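Local coordinates for protein branched-chain-amino-acid aminotransferase (Deinococcus radiodurans, PDB 3UZO) that probably transfers amino groups between leucine, isoleucine or valine and 2-oxoglutarate, using pyridoxal 5'-phosphate as cofactor in the last step of branched-chain amino acid biosynthesis, at residues 31-36 and 56-61; 145-150 and 166-171. All coordinates share one frame; numbering follows the deposited sequence.

Contact 1. Residues 31-36 and 56-61; sequences FSYIRT and EDNQIH
Arg35 and Asn58 meet flat side to flat side where the N-terminal loop of this class-IV aminotransferase passes the Asx turn that leads into strand 59-63. Guanidinium and amide planes lie only 8° apart, a true stack, although the two side chains cross at about a right angle. Asn58 ND2 sits over one face of the guanidinium, displaced toward its rim, 3.2 Å from Arg35 NH1; both are donors, so this is stacking and not a bond. Arg35 gets there fully stretched: CG stands anti to the backbone N (chi1 -176°) and the chain stays extended to NE, its CD passing 3.4 Å from Asn58 OD1. At the far end NH2 does the polar work. It donates in its own plane to Glu56 O at 2.8 Å, Arg35 NH2 lying tilted out of the carbonyl plane of Glu56, and forms a salt bridge to Glu56 OE1 at 3.1 Å.

Tyr33 comes at the same amide from another direction, its ring turned 44° from the Asn58 plane, and the hydroxyl OH lies 3.0 Å from Asn58 OD1. The stronger partner of that hydroxyl is Glu64 of the second subunit, on which Asn58 also packs, so the tyrosine hydroxyl reaches both this turn and the second subunit. Its ring also rests on Val170 of strand 162-172 and on Ile155 of the second subunit.

Asp57 holds the turn. Its OD2 receives Gln59 N at 3.0 Å, from above the carboxylate plane, which closes the Asx turn; from Gln59 on, the chain pairs antiparallel with a strand of the second subunit. Its other oxygen, OD1, is met on the syn side by His61 NE2 at 2.7 Å, close to the imidazole plane.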
loop_
_atom_site.group_PDB
_atom_site.type_symbol
_atom_site.label_atom_id
_atom_site.label_comp_id
_atom_site.label_asym_id
_atom_site.label_seq_id
_atom_site.Cartn_x
_atom_site.Cartn_y
_atom_site.Cartn_z
ATOM N N PHE A 31 15.828 15.853 8.195
ATOM C CA PHE A 31 14.446 15.525 7.872
ATOM C C PHE A 31 14.069 14.361 8.773
ATOM O O PHE A 31 14.052 13.206 8.347
ATOM C CB PHE A 31 14.294 15.131 6.395
ATOM C CG PHE A 31 12.869 15.191 5.890
ATOM C CD1 PHE A 31 12.360 16.365 5.337
ATOM C CD2 PHE A 31 12.038 14.078 5.975
ATOM C CE1 PHE A 31 11.039 16.433 4.873
ATOM C CE2 PHE A 31 10.715 14.126 5.516
ATOM C CZ PHE A 31 10.213 15.310 4.962
ATOM N N SER A 32 13.786 14.680 10.032
ATOM C CA SER A 32 13.422 13.680 11.029
ATOM C C SER A 32 12.341 14.231 11.947
ATOM O O SER A 32 12.288 15.433 12.208
ATOM C CB SER A 32 14.645 13.293 11.859
ATOM O OG SER A 32 15.598 12.624 11.055
ATOM N N TYR A 33 11.500 13.342 12.455
ATOM C CA TYR A 33 10.411 13.749 13.325
ATOM C C TYR A 33 10.846 14.431 14.608
ATOM O O TYR A 33 11.742 13.971 15.323
ATOM C CB TYR A 33 9.518 12.554 13.680
ATOM C CG TYR A 33 8.288 12.947 14.489
ATOM C CD1 TYR A 33 8.315 12.955 15.886
ATOM C CD2 TYR A 33 7.104 13.336 13.850
ATOM C CE1 TYR A 33 7.193 13.337 16.632
ATOM C CE2 TYR A 33 5.976 13.727 14.585
ATOM C CZ TYR A 33 6.028 13.720 15.976
ATOM O OH TYR A 33 4.919 14.080 16.712
ATOM N N ILE A 34 10.187 15.548 14.878
ATOM C CA ILE A 34 10.397 16.326 16.084
ATOM C C ILE A 34 8.969 16.653 16.484
ATOM O O ILE A 34 8.167 17.085 15.641
ATOM C CB ILE A 34 11.164 17.633 15.806
ATOM C CG1 ILE A 34 12.614 17.309 15.435
ATOM C CG2 ILE A 34 11.113 18.534 17.028
ATOM C CD1 ILE A 34 13.443 18.517 15.064
ATOM N N ARG A 35 8.630 16.434 17.748
ATOM C CA ARG A 35 7.274 16.705 18.181
ATOM C C ARG A 35 7.018 18.186 18.377
ATOM O O ARG A 35 7.676 18.845 19.191
ATOM C CB ARG A 35 6.959 15.951 19.474
ATOM C CG ARG A 35 5.517 16.126 19.930
ATOM C CD ARG A 35 5.187 15.233 21.107
ATOM N NE ARG A 35 3.809 15.421 21.557
ATOM C CZ ARG A 35 3.193 14.623 22.425
ATOM N NH1 ARG A 35 3.836 13.578 22.938
ATOM N NH2 ARG A 35 1.934 14.863 22.774
ATOM N N THR A 36 6.073 18.725 17.613
ATOM C CA THR A 36 5.739 20.131 17.775
ATOM C C THR A 36 4.558 20.181 18.745
ATOM O O THR A 36 4.032 19.139 19.141
ATOM C CB THR A 36 5.406 20.808 16.428
ATOM O OG1 THR A 36 4.455 20.015 15.717
ATOM C CG2 THR A 36 6.683 20.954 15.579
ATOM N N GLU A 56 -3.000 18.319 21.305
ATOM C CA GLU A 56 -1.584 18.182 21.600
ATOM C C GLU A 56 -1.099 16.730 21.505
ATOM O O GLU A 56 0.099 16.476 21.403
ATOM C CB GLU A 56 -1.311 18.731 23.006
ATOM C CG GLU A 56 -0.318 17.938 23.834
ATOM C CD GLU A 56 -0.889 16.631 24.368
ATOM O OE1 GLU A 56 -0.115 15.845 24.950
ATOM O OE2 GLU A 56 -2.104 16.385 24.211
ATOM N N ASP A 57 -2.034 15.787 21.510
ATOM C CA ASP A 57 -1.696 14.364 21.533
ATOM C C ASP A 57 -0.497 13.803 20.735
ATOM O O ASP A 57 0.501 13.407 21.330
ATOM C CB ASP A 57 -2.966 13.549 21.257
ATOM C CG ASP A 57 -2.844 12.111 21.724
ATOM O OD1 ASP A 57 -3.884 11.476 22.014
ATOM O OD2 ASP A 57 -1.704 11.617 21.796
ATOM N N ASN A 58 -0.582 13.749 19.415
ATOM C CA ASN A 58 0.501 13.217 18.558
ATOM C C ASN A 58 0.498 11.683 18.442
ATOM O O ASN A 58 1.330 11.087 17.760
ATOM C CB ASN A 58 1.890 13.802 18.960
ATOM C CG ASN A 58 2.866 12.778 19.574
ATOM O OD1 ASN A 58 4.045 12.724 19.189
ATOM N ND2 ASN A 58 2.405 12.013 20.547
ATOM N N GLN A 59 -0.475 11.054 19.096
ATOM C CA GLN A 59 -0.644 9.611 19.011
ATOM C C GLN A 59 -2.032 9.416 18.409
ATOM O O GLN A 59 -2.995 10.044 18.845
ATOM C CB GLN A 59 -0.602 8.953 20.393
ATOM C CG GLN A 59 0.702 9.130 21.136
ATOM C CD GLN A 59 1.868 8.459 20.442
ATOM O OE1 GLN A 59 1.866 7.247 20.238
ATOM N NE2 GLN A 59 2.876 9.246 20.080
ATOM N N ILE A 60 -2.129 8.570 17.392
ATOM C CA ILE A 60 -3.418 8.293 16.769
ATOM C C ILE A 60 -3.995 7.078 17.486
ATOM O O ILE A 60 -3.267 6.145 17.835
ATOM C CB ILE A 60 -3.267 7.982 15.254
ATOM C CG1 ILE A 60 -2.878 9.253 14.495
ATOM C CG2 ILE A 60 -4.581 7.411 14.691
ATOM C CD1 ILE A 60 -3.960 10.332 14.465
ATOM N N HIS A 61 -5.298 7.108 17.736
ATOM C CA HIS A 61 -5.972 6.008 18.416
ATOM C C HIS A 61 -7.021 5.458 17.449
ATOM O O HIS A 61 -7.925 6.182 17.041
ATOM C CB HIS A 61 -6.636 6.531 19.689
ATOM C CG HIS A 61 -5.713 7.332 20.556
ATOM N ND1 HIS A 61 -4.704 6.758 21.299
ATOM C CD2 HIS A 61 -5.614 8.667 20.755
ATOM C CE1 HIS A 61 -4.020 7.705 21.916
ATOM N NE2 HIS A 61 -4.551 8.873 21.603
#

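Contact 2. Residues 145-150 and 166-171; sequences RPFVIG and SVFCVP. With GLU (glutamic acid), chain D.
Arg145 and Phe168 lie side by side on one face of the antiparallel hairpin formed by strands 141-151 and 162-172, and the arginine runs on from there into the substrate pocket. Its CB sits over the face of the Phe168 ring, 4.0 Å from the centroid, a CH-pi contact. A chi1 of 170° turns the next carbon, CG, away from the backbone N and to the rim of the same ring, 3.6 Å from Phe168 CZ. Bends at chi2 and chi3 then swing the chain away from the partner strand, and NE makes a weak hydrogen bond to the carbonyl of Glu77 on the neighbouring strand 74-83. At the tip NH2 donates to OXT of the bound glutamate at 2.7 Å, with the acceptor near the guanidinium plane. This NH2 is also hydrogen-bonded to Tyr143 OH and, weakly, to Tyr71 OH of the second subunit, so both chains help to place it. Tyr71 and Val157 of the second subunit add hydrogen bonds to the same ligand.

On that face Phe147 crosses Phe168 at about a right angle, edge against edge, with CE2 3.8 Å from Phe168 CD2; it also lies along Ser166, whose CB touches its rim. The other face is apolar: Pro146 CB meets Val167 CG2 at 3.7 Å, and helix 115-128 packs over both residues. Arg145 pairs with Phe168, and Phe147 with Ser166, as hydrogen-bonded pairs. Three of their four backbone bonds are of ordinary length, while Phe168 N to Arg145 O is weak at 3.4 Å.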
loop_
_atom_site.group_PDB
_atom_site.type_symbol
_atom_site.label_atom_id
_atom_site.label_comp_id
_atom_site.label_asym_id
_atom_site.label_seq_id
_atom_site.Cartn_x
_atom_site.Cartn_y
_atom_site.Cartn_z
ATOM N N ARG A 145 2.434 17.837 7.249
ATOM C CA ARG A 145 2.050 16.494 6.841
ATOM C C ARG A 145 0.564 16.203 7.032
ATOM O O ARG A 145 0.144 15.696 8.081
ATOM C CB ARG A 145 2.889 15.446 7.597
ATOM C CG ARG A 145 2.421 14.003 7.443
ATOM C CD ARG A 145 2.283 13.604 5.970
ATOM N NE ARG A 145 3.544 13.708 5.245
ATOM C CZ ARG A 145 4.514 12.803 5.293
ATOM N NH1 ARG A 145 4.373 11.714 6.035
ATOM N NH2 ARG A 145 5.629 12.982 4.591
ATOM N N PRO A 146 -0.258 16.560 6.033
ATOM C CA PRO A 146 -1.700 16.311 6.100
ATOM C C PRO A 146 -1.867 14.851 5.695
ATOM O O PRO A 146 -1.119 14.363 4.837
ATOM C CB PRO A 146 -2.279 17.237 5.023
ATOM C CG PRO A 146 -1.182 18.250 4.763
ATOM C CD PRO A 146 0.069 17.439 4.898
ATOM N N PHE A 147 -2.811 14.144 6.310
ATOM C CA PHE A 147 -3.038 12.760 5.934
ATOM C C PHE A 147 -4.446 12.320 6.284
ATOM O O PHE A 147 -5.086 12.894 7.158
ATOM C CB PHE A 147 -1.988 11.825 6.570
ATOM C CG PHE A 147 -2.076 11.707 8.068
ATOM C CD1 PHE A 147 -2.757 10.645 8.657
ATOM C CD2 PHE A 147 -1.425 12.622 8.889
ATOM C CE1 PHE A 147 -2.780 10.491 10.051
ATOM C CE2 PHE A 147 -1.442 12.482 10.280
ATOM C CZ PHE A 147 -2.121 11.413 10.861
ATOM N N VAL A 148 -4.928 11.326 5.549
ATOM C CA VAL A 148 -6.264 10.772 5.732
ATOM C C VAL A 148 -6.134 9.262 5.844
ATOM O O VAL A 148 -5.443 8.629 5.047
ATOM C CB VAL A 148 -7.191 11.113 4.530
ATOM C CG1 VAL A 148 -8.585 10.522 4.747
ATOM C CG2 VAL A 148 -7.270 12.633 4.356
ATOM N N ILE A 149 -6.797 8.693 6.844
ATOM C CA ILE A 149 -6.748 7.257 7.084
ATOM C C ILE A 149 -8.138 6.718 7.377
ATOM O O ILE A 149 -8.953 7.399 8.010
ATOM C CB ILE A 149 -5.848 6.922 8.302
ATOM C CG1 ILE A 149 -6.263 7.779 9.507
ATOM C CG2 ILE A 149 -4.384 7.163 7.952
ATOM C CD1 ILE A 149 -5.518 7.469 10.791
ATOM N N GLY A 150 -8.397 5.501 6.909
ATOM C CA GLY A 150 -9.674 4.857 7.155
ATOM C C GLY A 150 -9.634 4.228 8.538
ATOM O O GLY A 150 -8.667 3.535 8.881
ATOM N N SER A 166 -5.807 14.525 9.477
ATOM C CA SER A 166 -4.961 15.203 10.446
ATOM C C SER A 166 -3.809 15.916 9.765
ATOM O O SER A 166 -3.396 15.545 8.662
ATOM C CB SER A 166 -4.421 14.180 11.460
ATOM O OG SER A 166 -3.599 14.782 12.443
ATOM N N VAL A 167 -3.313 16.960 10.415
ATOM C CA VAL A 167 -2.173 17.701 9.896
ATOM C C VAL A 167 -1.236 18.040 11.042
ATOM O O VAL A 167 -1.648 18.700 12.004
ATOM C CB VAL A 167 -2.566 19.053 9.212
ATOM C CG1 VAL A 167 -1.309 19.682 8.577
ATOM C CG2 VAL A 167 -3.617 18.831 8.140
ATOM N N PHE A 168 0.003 17.557 10.969
ATOM C CA PHE A 168 0.995 17.900 11.986
ATOM C C PHE A 168 2.167 18.508 11.233
ATOM O O PHE A 168 2.267 18.369 10.003
ATOM C CB PHE A 168 1.416 16.681 12.835
ATOM C CG PHE A 168 2.170 15.612 12.088
ATOM C CD1 PHE A 168 3.553 15.711 11.894
ATOM C CD2 PHE A 168 1.512 14.472 11.639
ATOM C CE1 PHE A 168 4.267 14.680 11.268
ATOM C CE2 PHE A 168 2.218 13.430 11.007
ATOM C CZ PHE A 168 3.598 13.539 10.827
ATOM N N CYS A 169 3.021 19.229 11.945
ATOM C CA CYS A 169 4.160 19.863 11.299
ATOM C C CYS A 169 5.458 19.498 11.994
ATOM O O CYS A 169 5.458 19.088 13.150
ATOM C CB CYS A 169 3.985 21.387 11.271
ATOM S SG CYS A 169 3.978 22.181 12.894
ATOM N N VAL A 170 6.559 19.648 11.267
ATOM C CA VAL A 170 7.890 19.323 11.770
ATOM C C VAL A 170 8.907 20.262 11.129
ATOM O O VAL A 170 8.973 20.368 9.905
ATOM C CB VAL A 170 8.295 17.868 11.386
ATOM C CG1 VAL A 170 9.688 17.534 11.948
ATOM C CG2 VAL A 170 7.261 16.876 11.896
ATOM N N PRO A 171 9.696 20.976 11.945
ATOM C CA PRO A 171 10.691 21.874 11.348
ATOM C C PRO A 171 11.725 20.975 10.672
ATOM O O PRO A 171 12.123 19.959 11.244
ATOM C CB PRO A 171 11.264 22.605 12.560
ATOM C CG PRO A 171 11.158 21.558 13.655
ATOM C CD PRO A 171 9.783 20.982 13.417
HETATM N N GLU D . 6.394 12.572 1.285
HETATM C CA GLU D . 7.844 12.258 1.173
HETATM C C GLU D . 8.308 11.485 2.385
HETATM O O GLU D . 9.364 10.830 2.291
HETATM C CB GLU D . 8.659 13.542 1.061
HETATM C CG GLU D . 8.717 14.115 -0.334
HETATM C CD GLU D . 9.707 15.247 -0.449
HETATM O OE1 GLU D . 10.808 15.129 0.134
HETATM O OE2 GLU D . 9.384 16.248 -1.124
HETATM O OXT GLU D . 7.608 11.560 3.412
#

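Contact 2 is buried, whereas contact 1 is a surface contact in which Arg35 and Glu56 are exposed. In 145-150 with 166-171 the backbones are joined directly by a ladder, with mostly aromatic and apolar side chains on its faces, and Arg145 and Ser166 beside the phenylalanines; in 31-36 with 56-61 there is no ladder between the segments, and the side chains of Tyr33 and Arg35 span the gap. Each relies on an arginine: Arg35 faces protein oxygens, Arg145 a bound substrate. The two meet where the loop 31-36 runs along strand 162-172, Thr36 OG1 lying 2.9 Å from Cys169 O in a probable hydrogen bond and Ile34 packing on Val170. Both also touch the second subunit.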